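Local coordinates for protein ethylbenzene dehydrogenase alpha-subunit (PDB 2IVF) that is the alpha subunit of a molybdenum enzyme of the molybdopterin oxidoreductase family and holds two pterin dinucleotides, a molybdenum atom and an iron-sulfur cluster, at residues F843-G848 and C916-W921; G445-K450 and T965-R970; P872-N877 and C901-R906. All blocks are in the same frame, centred on the assembly; numbering follows the deposited sequence.

Contact 1. Residues F843-G848 and C916-W921; sequences FKITGG and CIVYFW. With MGD (2-amino-5,6-dimercapto-7-methyl-3,7,8a,9-tetrahydro-8-oxa-1,3,9,10-tetraaza-anthracen-4-one guanosine dinucleotide), chain M.
Cys916 O receives the N-H of Thr846 at 2.8 Å, nearly head-on to the carbonyl, and the same oxygen lies against the CA of Ile845, a CA-H...O contact. This bond belongs to a parallel ladder between 843-846 and 916-917, in which Cys916 N reaches Lys844 O from above the carbonyl plane and Val918 N meets Thr846 O at 2.9 Å. Further along, the two segments stay linked through water 1, which accepts from Gly848 N and donates to Val918 O at 2.8 Å; a weak bond of 3.3 Å from Phe920 N to Gly848 O follows. On the face of Ile845 and Cys916, the sulfur SG, turned between its own N and carbonyl carbon (chi1 58°), lies 3.8 Å from Ile845 CG1 and makes an oblique sulfur-aromatic contact with the Phe843 ring. On the other face Thr846 OG1, hydrogen-bonded to Gln915 NE2, passes Ile917 CG1 at 3.6 Å. The Tyr919 ring turns its edge to Gly848 O, while Ile917 CG2 sits above one face, toward the rim. Thr846 CG2 lies 3.8 Å from N7 of MGD. Pairing in this dinucleotide-binding domain places Gly848 CA 3.3 Å from the diphosphate O1B of MGD, consistent with glycine backbone coming close to the cofactor.

Contact 2. Residues G445-K450 and T965-R970; sequences GFSSAK and TDRGVR. With MGD (2-amino-5,6-dimercapto-7-methyl-3,7,8a,9-tetrahydro-8-oxa-1,3,9,10-tetraaza-anthracen-4-one guanosine dinucleotide), chain M.
Arg967 NE donates to Ser447 OG at 2.8 Å, tying the loop that follows strand 440-444 to the type II turn 966-969, which leads into strand 969-975. The two loops form part of a pyrophosphate-binding site for MGD. Ser447 OG lies in the guanidinium plane, and so does O2B of MGD, which takes an N-H of Arg967 NH2 at 2.8 Å. O2B of MGD is also 2.7 Å from Ser447 OG, whose single proton could go there or to the ribose O4'. Arg967 NH1 forms a salt bridge with Asp966 OD1 on its syn lone pair, tilted out of the guanidinium plane, and the carboxylate's OD2 pairs with Arg615. NH2 has a second acceptor in MD1, the other dinucleotide. Held at NE, NH1 and NH2, the group is probably fixed in its rotation, and its positive charge probably helps to balance the phosphates. Lys450 CD lies over one face, toward the rim; the lysine chain, bent at its last torsion (chi4 73°), carries NZ to Phe446 O, Gly222 and Asp223. Lys450 O accepts Arg967 N at 2.9 Å, nearly straight onto the carbonyl. The second phosphate is met by the 445-448 type I turn, where Phe446 N donates to O2A of MGD at 2.9 Å.

Contact 3. Residues P872-N877 and C901-R906; sequences PVVHMN and CEIMVR
His875 CG stands beside its own backbone N (chi1 -59°), while Arg906 is extended through its first two torsions (163° and 168°); together these put Arg906 CD over the centre of the imidazole, 3.5 Å from the His875 ring centroid, a CH-pi contact. Strands 873-877 and 900-908 are parallel neighbours in the mixed sheet of the dinucleotide-binding domain, which belongs to the double-psi beta-barrel clan. A bend at chi3 then turns the guanidinium steeply to the ring, with His875 NE2 at its edge. Its NE and NH2 hydrogen-bond to Gln134 OE1 and Trp130 O of the beta subunit, so the arginine that covers the ring also ties this sheet to the neighbouring chain. Backbone bonds run from Val874 N to Met904 O at 2.7 Å, from Arg906 N to Val874 O and from Met876 N to Arg906 O at 2.8 Å. At the start of the pairing the direct bond from Met904 N to Pro872 O is weak, and water 2 bridges the same two atoms. On the face of Val874 and Val905, Ile903 crosses Val874 at about a right angle, and Met876 SD lies 3.8 Å from Val905 CG1. Val874 CG1 and Ile903 CG2 are 3.4 Å apart, closer than usual van der Waals contact.

In the fold
All three contacts are buried and reach one mixed sheet, each in a different setting. Contact 1 lies between the others: Ile845 N and O pair with Val969 and Gly968 of contact 2, and Ile917 O meets His875 N of contact 3. Contacts 1 and 2 share MGD and have centres 9 Å apart, but contact 1 meets it mainly with glycine backbone and a threonine methyl, contact 2 with a guanidinium, a hydroxyl and a backbone N-H. Contact 2 also closes a long loop of the chain within which the other two are nested. Contact 3, whose centre is about 27 Å from the centre of the chain, combines backbone pairing and apolar side chains with an arginine directed to the beta subunit.

Contact 1. Residues F843-G848 and C916-W921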
loop_
_atom_site.group_PDB
_atom_site.type_symbol
_atom_site.label_atom_id
_atom_site.label_comp_id
_atom_site.label_asym_id
_atom_site.label_seq_id
_atom_site.Cartn_x
_atom_site.Cartn_y
_atom_site.Cartn_z
ATOM N N PHE A 843 -1.096 1.012 -27.024
ATOM C CA PHE A 843 -1.029 0.411 -25.698
ATOM C C PHE A 843 -2.424 0.392 -25.102
ATOM O O PHE A 843 -3.250 1.251 -25.395
ATOM C CB PHE A 843 -0.097 1.143 -24.732
ATOM C CG PHE A 843 1.344 1.073 -25.122
ATOM C CD1 PHE A 843 1.832 1.921 -26.096
ATOM C CD2 PHE A 843 2.210 0.123 -24.548
ATOM C CE1 PHE A 843 3.166 1.858 -26.485
ATOM C CE2 PHE A 843 3.544 0.060 -24.939
ATOM C CZ PHE A 843 4.020 0.928 -25.885
ATOM N N LYS A 844 -2.675 -0.616 -24.295
ATOM C CA LYS A 844 -3.846 -0.665 -23.421
ATOM C C LYS A 844 -3.381 -0.369 -22.015
ATOM O O LYS A 844 -2.532 -1.080 -21.468
ATOM C CB LYS A 844 -4.533 -2.013 -23.512
ATOM C CG LYS A 844 -5.431 -2.133 -24.705
ATOM C CD LYS A 844 -6.322 -3.343 -24.512
ATOM C CE LYS A 844 -7.290 -3.490 -25.628
ATOM N NZ LYS A 844 -8.119 -4.690 -25.394
ATOM N N ILE A 845 -3.930 0.702 -21.424
ATOM C CA ILE A 845 -3.480 1.137 -20.131
ATOM C C ILE A 845 -4.360 0.513 -19.063
ATOM O O ILE A 845 -5.592 0.584 -19.121
ATOM C CB ILE A 845 -3.427 2.698 -20.043
ATOM C CG1 ILE A 845 -2.689 3.143 -18.774
ATOM C CG2 ILE A 845 -4.847 3.349 -20.168
ATOM C CD1 ILE A 845 -2.076 4.554 -18.969
ATOM N N THR A 846 -3.709 -0.075 -18.076
ATOM C CA THR A 846 -4.388 -0.595 -16.934
ATOM C C THR A 846 -3.862 0.094 -15.671
ATOM O O THR A 846 -2.867 0.851 -15.702
ATOM C CB THR A 846 -4.250 -2.141 -16.816
ATOM O OG1 THR A 846 -2.889 -2.512 -16.565
ATOM C CG2 THR A 846 -4.790 -2.867 -18.086
ATOM N N GLY A 847 -4.540 -0.152 -14.561
ATOM C CA GLY A 847 -4.153 0.425 -13.296
ATOM C C GLY A 847 -4.270 -0.512 -12.119
ATOM O O GLY A 847 -4.263 -1.729 -12.255
ATOM N N GLY A 848 -4.419 0.087 -10.947
ATOM C CA GLY A 848 -4.588 -0.716 -9.737
ATOM C C GLY A 848 -4.456 0.237 -8.582
ATOM O O GLY A 848 -3.928 1.355 -8.714
ATOM N N CYS A 916 0.402 -1.032 -20.593
ATOM C CA CYS A 916 1.202 -0.241 -19.646
ATOM C C CYS A 916 0.303 -0.002 -18.449
ATOM O O CYS A 916 -0.932 -0.089 -18.543
ATOM C CB CYS A 916 1.679 1.081 -20.234
ATOM S SG CYS A 916 0.320 2.170 -20.813
ATOM N N ILE A 917 0.935 0.272 -17.322
ATOM C CA ILE A 917 0.251 0.302 -16.052
ATOM C C ILE A 917 0.585 1.557 -15.281
ATOM O O ILE A 917 1.770 1.890 -15.115
ATOM C CB ILE A 917 0.737 -0.858 -15.177
ATOM C CG1 ILE A 917 0.605 -2.197 -15.930
ATOM C CG2 ILE A 917 -0.019 -0.888 -13.828
ATOM C CD1 ILE A 917 1.249 -3.380 -15.167
ATOM N N VAL A 918 -0.444 2.228 -14.769
ATOM C CA VAL A 918 -0.254 3.289 -13.790
ATOM C C VAL A 918 -1.194 3.038 -12.624
ATOM O O VAL A 918 -2.404 3.064 -12.783
ATOM C CB VAL A 918 -0.552 4.699 -14.394
ATOM C CG1 VAL A 918 -0.306 5.798 -13.354
ATOM C CG2 VAL A 918 0.248 4.949 -15.689
ATOM N N TYR A 919 -0.612 2.696 -11.484
ATOM C CA TYR A 919 -1.333 2.583 -10.216
ATOM C C TYR A 919 -1.537 4.007 -9.810
ATOM O O TYR A 919 -0.636 4.806 -10.013
ATOM C CB TYR A 919 -0.438 1.911 -9.180
ATOM C CG TYR A 919 -0.063 0.508 -9.565
ATOM C CD1 TYR A 919 -0.971 -0.516 -9.436
ATOM C CD2 TYR A 919 1.221 0.205 -10.023
ATOM C CE1 TYR A 919 -0.623 -1.811 -9.767
ATOM C CE2 TYR A 919 1.550 -1.069 -10.386
ATOM C CZ TYR A 919 0.648 -2.072 -10.218
ATOM O OH TYR A 919 0.943 -3.348 -10.574
ATOM N N PHE A 920 -2.726 4.381 -9.340
ATOM C CA PHE A 920 -3.037 5.808 -9.394
ATOM C C PHE A 920 -2.246 6.676 -8.459
ATOM O O PHE A 920 -1.694 6.208 -7.452
ATOM C CB PHE A 920 -4.538 6.090 -9.303
ATOM C CG PHE A 920 -5.181 5.724 -8.008
ATOM C CD1 PHE A 920 -4.941 6.469 -6.879
ATOM C CD2 PHE A 920 -6.087 4.687 -7.939
ATOM C CE1 PHE A 920 -5.565 6.174 -5.703
ATOM C CE2 PHE A 920 -6.730 4.379 -6.739
ATOM C CZ PHE A 920 -6.497 5.128 -5.650
ATOM N N TRP A 921 -2.195 7.962 -8.806
ATOM C CA TRP A 921 -1.461 8.973 -8.065
ATOM C C TRP A 921 -2.358 10.195 -7.938
ATOM O O TRP A 921 -3.317 10.364 -8.732
ATOM C CB TRP A 921 -0.189 9.361 -8.840
ATOM C CG TRP A 921 0.720 8.175 -9.032
ATOM C CD1 TRP A 921 0.811 7.391 -10.138
ATOM C CD2 TRP A 921 1.599 7.609 -8.061
ATOM N NE1 TRP A 921 1.754 6.385 -9.949
ATOM C CE2 TRP A 921 2.256 6.505 -8.678
ATOM C CE3 TRP A 921 1.966 7.975 -6.771
ATOM C CZ2 TRP A 921 3.183 5.717 -8.009
ATOM C CZ3 TRP A 921 2.876 7.203 -6.116
ATOM C CH2 TRP A 921 3.474 6.085 -6.718
HETATM P PB MGD M . -7.135 -3.438 -8.589
HETATM O O1B MGD M . -6.087 -2.821 -7.730
HETATM O O2B MGD M . -7.753 -2.532 -9.591
HETATM O O3B MGD M . -8.324 -4.139 -7.827
HETATM O O3A MGD M . -8.176 -3.556 -5.351
HETATM P PA MGD M . -8.415 -4.786 -6.338
HETATM O O1A MGD M . -7.340 -5.741 -6.049
HETATM O O2A MGD M . -9.788 -5.245 -6.239
HETATM O "O5'" MGD M . -6.517 -4.695 -9.379
HETATM C "C5'" MGD M . -5.311 -4.520 -10.137
HETATM C "C4'" MGD M . -5.086 -5.726 -11.045
HETATM O "O4'" MGD M . -6.072 -5.756 -12.067
HETATM C "C3'" MGD M . -3.815 -5.371 -11.782
HETATM O "O3'" MGD M . -2.737 -5.942 -11.049
HETATM C "C2'" MGD M . -4.015 -6.044 -13.146
HETATM O "O2'" MGD M . -3.069 -7.119 -13.302
HETATM C "C1'" MGD M . -5.460 -6.566 -13.084
HETATM N N9 MGD M . -6.123 -6.313 -14.385
HETATM C C8 MGD M . -6.249 -5.152 -15.046
HETATM N N7 MGD M . -6.957 -5.321 -16.169
HETATM C C5 MGD M . -7.299 -6.634 -16.202
HETATM C C6 MGD M . -7.986 -7.465 -17.076
HETATM O O6 MGD M . -8.480 -7.109 -18.153
HETATM N N1 MGD M . -8.123 -8.808 -16.716
HETATM C C2 MGD M . -7.592 -9.383 -15.551
HETATM N N2 MGD M . -7.767 -10.725 -15.295
HETATM N N3 MGD M . -6.952 -8.558 -14.711
HETATM C C4 MGD M . -6.786 -7.238 -15.032
HETATM C C10 MGD M . -9.000 -2.449 -5.367
HETATM C C11 MGD M . -9.389 -2.124 -3.946
HETATM O O11 MGD M . -8.239 -1.917 -3.234
HETATM C C12 MGD M . -10.374 -0.954 -3.800
HETATM S S12 MGD M . -11.627 -0.640 -4.993
HETATM C C13 MGD M . -10.283 -0.129 -2.707
HETATM S S13 MGD M . -11.411 1.171 -2.531
HETATM C C14 MGD M . -9.214 -0.330 -1.689
HETATM N N15 MGD M . -8.143 0.660 -1.999
HETATM C C16 MGD M . -6.795 0.406 -1.678
HETATM C C17 MGD M . -5.805 1.345 -1.813
HETATM O O17 MGD M . -6.047 2.492 -2.259
HETATM N N18 MGD M . -4.491 0.973 -1.465
HETATM C C19 MGD M . -4.173 -0.259 -0.984
HETATM N N19 MGD M . -2.883 -0.510 -0.686
HETATM N N20 MGD M . -5.163 -1.160 -0.901
HETATM C C21 MGD M . -6.434 -0.848 -1.199
HETATM N N22 MGD M . -7.440 -1.802 -1.089
HETATM C C23 MGD M . -8.641 -1.763 -1.872
HETATM O O HOH W 1 -4.772 3.087 -11.225
#

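Contact 2. Residues G445-K450 and T965-R970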
loop_
_atom_site.group_PDB
_atom_site.type_symbol
_atom_site.label_atom_id
_atom_site.label_comp_id
_atom_site.label_asym_id
_atom_site.label_seq_id
_atom_site.Cartn_x
_atom_site.Cartn_y
_atom_site.Cartn_z
ATOM N N GLY A 445 -11.508 -8.655 -8.395
ATOM C CA GLY A 445 -11.270 -7.328 -7.911
ATOM C C GLY A 445 -11.983 -6.301 -8.732
ATOM O O GLY A 445 -12.690 -6.588 -9.695
ATOM N N PHE A 446 -11.725 -5.076 -8.383
ATOM C CA PHE A 446 -12.526 -3.995 -8.925
ATOM C C PHE A 446 -11.972 -3.419 -10.207
ATOM O O PHE A 446 -12.573 -2.496 -10.791
ATOM C CB PHE A 446 -12.797 -2.957 -7.844
ATOM C CG PHE A 446 -13.755 -3.423 -6.782
ATOM C CD1 PHE A 446 -15.101 -3.650 -7.078
ATOM C CD2 PHE A 446 -13.320 -3.640 -5.489
ATOM C CE1 PHE A 446 -16.006 -4.085 -6.086
ATOM C CE2 PHE A 446 -14.232 -4.070 -4.488
ATOM C CZ PHE A 446 -15.567 -4.290 -4.806
ATOM N N SER A 447 -10.906 -4.032 -10.733
ATOM C CA SER A 447 -10.563 -3.788 -12.126
ATOM C C SER A 447 -11.609 -4.362 -13.060
ATOM O O SER A 447 -11.670 -3.964 -14.218
ATOM C CB SER A 447 -9.201 -4.379 -12.468
ATOM O OG SER A 447 -8.157 -3.492 -12.077
ATOM N N SER A 448 -12.389 -5.339 -12.608
ATOM C CA SER A 448 -13.444 -5.882 -13.497
ATOM C C SER A 448 -14.461 -4.786 -13.786
ATOM O O SER A 448 -14.893 -4.523 -14.959
ATOM C CB SER A 448 -14.145 -7.067 -12.825
ATOM O OG SER A 448 -15.137 -7.618 -13.701
ATOM N N ALA A 449 -14.894 -4.124 -12.718
ATOM C CA ALA A 449 -15.913 -3.070 -12.918
ATOM C C ALA A 449 -15.358 -1.913 -13.715
ATOM O O ALA A 449 -16.084 -1.204 -14.381
ATOM C CB ALA A 449 -16.431 -2.553 -11.597
ATOM N N LYS A 450 -14.051 -1.719 -13.666
ATOM C CA LYS A 450 -13.427 -0.665 -14.422
ATOM C C LYS A 450 -13.062 -1.111 -15.821
ATOM O O LYS A 450 -12.283 -0.440 -16.493
ATOM C CB LYS A 450 -12.216 -0.185 -13.664
ATOM C CG LYS A 450 -12.625 0.408 -12.320
ATOM C CD LYS A 450 -11.443 0.675 -11.416
ATOM C CE LYS A 450 -11.850 1.108 -10.045
ATOM N NZ LYS A 450 -12.405 0.014 -9.229
ATOM N N THR A 965 -14.798 3.064 -16.839
ATOM C CA THR A 965 -14.271 2.027 -17.726
ATOM C C THR A 965 -12.891 2.368 -18.264
ATOM O O THR A 965 -12.648 2.352 -19.465
ATOM C CB THR A 965 -15.223 1.832 -18.889
ATOM O OG1 THR A 965 -15.378 3.075 -19.587
ATOM C CG2 THR A 965 -16.622 1.367 -18.341
ATOM N N ASP A 966 -11.981 2.628 -17.356
ATOM C CA ASP A 966 -10.651 3.071 -17.708
ATOM C C ASP A 966 -9.639 1.956 -18.067
ATOM O O ASP A 966 -8.569 2.236 -18.614
ATOM C CB ASP A 966 -10.064 3.919 -16.577
ATOM C CG ASP A 966 -9.879 3.150 -15.322
ATOM O OD1 ASP A 966 -8.970 2.269 -15.272
ATOM O OD2 ASP A 966 -10.560 3.489 -14.340
ATOM N N ARG A 967 -9.954 0.706 -17.733
ATOM C CA ARG A 967 -9.017 -0.356 -17.908
ATOM C C ARG A 967 -9.046 -0.764 -19.380
ATOM O O ARG A 967 -10.098 -1.207 -19.913
ATOM C CB ARG A 967 -9.385 -1.536 -16.989
ATOM C CG ARG A 967 -9.429 -1.236 -15.503
ATOM C CD ARG A 967 -7.988 -1.086 -14.950
ATOM N NE ARG A 967 -7.906 -1.145 -13.500
ATOM C CZ ARG A 967 -7.851 -0.106 -12.677
ATOM N NH1 ARG A 967 -7.869 1.137 -13.125
ATOM N NH2 ARG A 967 -7.755 -0.316 -11.376
ATOM N N GLY A 968 -7.915 -0.558 -20.063
ATOM C CA GLY A 968 -7.796 -0.920 -21.447
ATOM C C GLY A 968 -7.963 0.254 -22.387
ATOM O O GLY A 968 -7.966 0.090 -23.594
ATOM N N VAL A 969 -8.117 1.458 -21.829
ATOM C CA VAL A 969 -8.114 2.648 -22.647
ATOM C C VAL A 969 -6.825 2.666 -23.471
ATOM O O VAL A 969 -5.758 2.183 -23.034
ATOM C CB VAL A 969 -8.302 3.902 -21.805
ATOM C CG1 VAL A 969 -7.944 5.215 -22.613
ATOM C CG2 VAL A 969 -9.782 3.949 -21.318
ATOM N N ARG A 970 -6.934 3.192 -24.671
ATOM C CA ARG A 970 -5.813 3.253 -25.557
ATOM C C ARG A 970 -4.955 4.474 -25.292
ATOM O O ARG A 970 -5.453 5.595 -25.215
ATOM C CB ARG A 970 -6.292 3.312 -27.005
ATOM C CG ARG A 970 -7.061 2.075 -27.455
ATOM C CD ARG A 970 -6.358 0.768 -27.115
ATOM N NE ARG A 970 -6.977 -0.430 -27.695
ATOM C CZ ARG A 970 -6.677 -0.939 -28.907
ATOM N NH1 ARG A 970 -5.784 -0.383 -29.720
ATOM N NH2 ARG A 970 -7.276 -2.043 -29.341
HETATM P PB MGD M . -7.135 -3.438 -8.589
HETATM O O1B MGD M . -6.087 -2.821 -7.730
HETATM O O2B MGD M . -7.753 -2.532 -9.591
HETATM O O3B MGD M . -8.324 -4.139 -7.827
HETATM O O3A MGD M . -8.176 -3.556 -5.351
HETATM P PA MGD M . -8.415 -4.786 -6.338
HETATM O O1A MGD M . -7.340 -5.741 -6.049
HETATM O O2A MGD M . -9.788 -5.245 -6.239
HETATM O "O5'" MGD M . -6.517 -4.695 -9.379
HETATM C "C5'" MGD M . -5.311 -4.520 -10.137
HETATM C "C4'" MGD M . -5.086 -5.726 -11.045
HETATM O "O4'" MGD M . -6.072 -5.756 -12.067
HETATM C "C3'" MGD M . -3.815 -5.371 -11.782
HETATM O "O3'" MGD M . -2.737 -5.942 -11.049
HETATM C "C2'" MGD M . -4.015 -6.044 -13.146
HETATM O "O2'" MGD M . -3.069 -7.119 -13.302
HETATM C "C1'" MGD M . -5.460 -6.566 -13.084
HETATM N N9 MGD M . -6.123 -6.313 -14.385
HETATM C C8 MGD M . -6.249 -5.152 -15.046
HETATM N N7 MGD M . -6.957 -5.321 -16.169
HETATM C C5 MGD M . -7.299 -6.634 -16.202
HETATM C C6 MGD M . -7.986 -7.465 -17.076
HETATM O O6 MGD M . -8.480 -7.109 -18.153
HETATM N N1 MGD M . -8.123 -8.808 -16.716
HETATM C C2 MGD M . -7.592 -9.383 -15.551
HETATM N N2 MGD M . -7.767 -10.725 -15.295
HETATM N N3 MGD M . -6.952 -8.558 -14.711
HETATM C C4 MGD M . -6.786 -7.238 -15.032
HETATM C C10 MGD M . -9.000 -2.449 -5.367
HETATM C C11 MGD M . -9.389 -2.124 -3.946
HETATM O O11 MGD M . -8.239 -1.917 -3.234
HETATM C C12 MGD M . -10.374 -0.954 -3.800
HETATM S S12 MGD M . -11.627 -0.640 -4.993
HETATM C C13 MGD M . -10.283 -0.129 -2.707
HETATM S S13 MGD M . -11.411 1.171 -2.531
HETATM C C14 MGD M . -9.214 -0.330 -1.689
HETATM N N15 MGD M . -8.143 0.660 -1.999
HETATM C C16 MGD M . -6.795 0.406 -1.678
HETATM C C17 MGD M . -5.805 1.345 -1.813
HETATM O O17 MGD M . -6.047 2.492 -2.259
HETATM N N18 MGD M . -4.491 0.973 -1.465
HETATM C C19 MGD M . -4.173 -0.259 -0.984
HETATM N N19 MGD M . -2.883 -0.510 -0.686
HETATM N N20 MGD M . -5.163 -1.160 -0.901
HETATM C C21 MGD M . -6.434 -0.848 -1.199
HETATM N N22 MGD M . -7.440 -1.802 -1.089
HETATM C C23 MGD M . -8.641 -1.763 -1.872
#

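Contact 3. Residues P872-N877 and C901-R906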
loop_
_atom_site.group_PDB
_atom_site.type_symbol
_atom_site.label_atom_id
_atom_site.label_comp_id
_atom_site.label_asym_id
_atom_site.label_seq_id
_atom_site.Cartn_x
_atom_site.Cartn_y
_atom_site.Cartn_z
ATOM N N PRO A 872 4.653 9.808 -9.607
ATOM C CA PRO A 872 3.957 8.943 -10.521
ATOM C C PRO A 872 4.892 8.164 -11.443
ATOM O O PRO A 872 5.912 8.702 -11.903
ATOM C CB PRO A 872 3.086 9.913 -11.311
ATOM C CG PRO A 872 2.816 11.061 -10.330
ATOM C CD PRO A 872 4.219 11.206 -9.780
ATOM N N VAL A 873 4.539 6.902 -11.687
ATOM C CA VAL A 873 5.341 5.970 -12.500
ATOM C C VAL A 873 4.432 5.216 -13.448
ATOM O O VAL A 873 3.345 4.772 -13.042
ATOM C CB VAL A 873 6.090 4.971 -11.596
ATOM C CG1 VAL A 873 6.822 3.883 -12.406
ATOM C CG2 VAL A 873 7.159 5.721 -10.752
ATOM N N VAL A 874 4.845 5.066 -14.707
ATOM C CA VAL A 874 4.174 4.138 -15.589
ATOM C C VAL A 874 5.052 2.892 -15.772
ATOM O O VAL A 874 6.240 3.010 -16.036
ATOM C CB VAL A 874 3.838 4.726 -16.966
ATOM C CG1 VAL A 874 5.108 5.186 -17.685
ATOM C CG2 VAL A 874 3.098 3.687 -17.778
ATOM N N HIS A 875 4.481 1.696 -15.557
ATOM C CA HIS A 875 5.238 0.468 -15.787
ATOM C C HIS A 875 5.052 0.051 -17.237
ATOM O O HIS A 875 3.918 -0.068 -17.720
ATOM C CB HIS A 875 4.777 -0.703 -14.931
ATOM C CG HIS A 875 4.865 -0.469 -13.447
ATOM N ND1 HIS A 875 5.100 -1.498 -12.556
ATOM C CD2 HIS A 875 4.718 0.652 -12.701
ATOM C CE1 HIS A 875 5.116 -1.012 -11.322
ATOM N NE2 HIS A 875 4.886 0.287 -11.383
ATOM N N MET A 876 6.167 -0.151 -17.919
ATOM C CA MET A 876 6.153 -0.574 -19.304
ATOM C C MET A 876 6.945 -1.839 -19.453
ATOM O O MET A 876 7.952 -2.037 -18.771
ATOM C CB MET A 876 6.822 0.467 -20.198
ATOM C CG MET A 876 6.148 1.794 -20.279
ATOM S SD MET A 876 7.034 2.852 -21.436
ATOM C CE MET A 876 6.711 1.952 -22.981
ATOM N N ASN A 877 6.531 -2.696 -20.370
ATOM C CA ASN A 877 7.382 -3.814 -20.765
ATOM C C ASN A 877 8.723 -3.324 -21.278
ATOM O O ASN A 877 8.808 -2.379 -22.072
ATOM C CB ASN A 877 6.700 -4.623 -21.871
ATOM C CG ASN A 877 7.546 -5.794 -22.324
ATOM O OD1 ASN A 877 8.407 -5.656 -23.224
ATOM N ND2 ASN A 877 7.381 -6.918 -21.651
ATOM N N CYS A 901 -0.303 13.195 -20.652
ATOM C CA CYS A 901 0.315 13.439 -19.371
ATOM C C CYS A 901 1.756 12.994 -19.445
ATOM O O CYS A 901 2.151 12.369 -20.424
ATOM C CB CYS A 901 -0.415 12.695 -18.304
ATOM S SG CYS A 901 -0.282 10.895 -18.439
ATOM N N GLU A 902 2.549 13.396 -18.470
ATOM C CA GLU A 902 3.952 13.040 -18.443
ATOM C C GLU A 902 4.158 12.294 -17.169
ATOM O O GLU A 902 3.641 12.705 -16.135
ATOM C CB GLU A 902 4.815 14.291 -18.456
ATOM C CG GLU A 902 6.292 14.024 -18.398
ATOM C CD GLU A 902 7.137 15.223 -18.791
ATOM O OE1 GLU A 902 6.679 16.096 -19.577
ATOM O OE2 GLU A 902 8.295 15.269 -18.316
ATOM N N ILE A 903 4.929 11.209 -17.248
ATOM C CA ILE A 903 5.100 10.292 -16.142
ATOM C C ILE A 903 6.448 9.624 -16.268
ATOM O O ILE A 903 6.945 9.468 -17.388
ATOM C CB ILE A 903 3.955 9.277 -16.190
ATOM C CG1 ILE A 903 3.836 8.526 -14.879
ATOM C CG2 ILE A 903 4.094 8.412 -17.432
ATOM C CD1 ILE A 903 2.452 7.813 -14.724
ATOM N N MET A 904 7.060 9.304 -15.132
ATOM C CA MET A 904 8.329 8.575 -15.092
ATOM C C MET A 904 8.112 7.120 -15.451
ATOM O O MET A 904 7.130 6.516 -15.019
ATOM C CB MET A 904 8.979 8.673 -13.721
ATOM C CG MET A 904 10.208 7.734 -13.546
ATOM S SD MET A 904 11.007 7.965 -11.974
ATOM C CE MET A 904 11.987 9.450 -12.262
ATOM N N VAL A 905 9.069 6.530 -16.164
ATOM C CA VAL A 905 8.936 5.197 -16.671
ATOM C C VAL A 905 9.688 4.224 -15.773
ATOM O O VAL A 905 10.828 4.466 -15.345
ATOM C CB VAL A 905 9.484 5.075 -18.097
ATOM C CG1 VAL A 905 9.488 3.581 -18.576
ATOM C CG2 VAL A 905 8.664 5.929 -19.057
ATOM N N ARG A 906 8.994 3.161 -15.439
ATOM C CA ARG A 906 9.613 1.951 -14.892
ATOM C C ARG A 906 9.544 0.868 -15.964
ATOM O O ARG A 906 8.481 0.577 -16.455
ATOM C CB ARG A 906 8.815 1.498 -13.691
ATOM C CG ARG A 906 9.077 0.040 -13.248
ATOM C CD ARG A 906 8.460 -0.220 -11.888
ATOM N NE ARG A 906 9.282 0.327 -10.833
ATOM C CZ ARG A 906 8.842 0.986 -9.776
ATOM N NH1 ARG A 906 7.561 1.239 -9.602
ATOM N NH2 ARG A 906 9.725 1.425 -8.911
HETATM O O HOH W 2 6.657 11.142 -12.559
#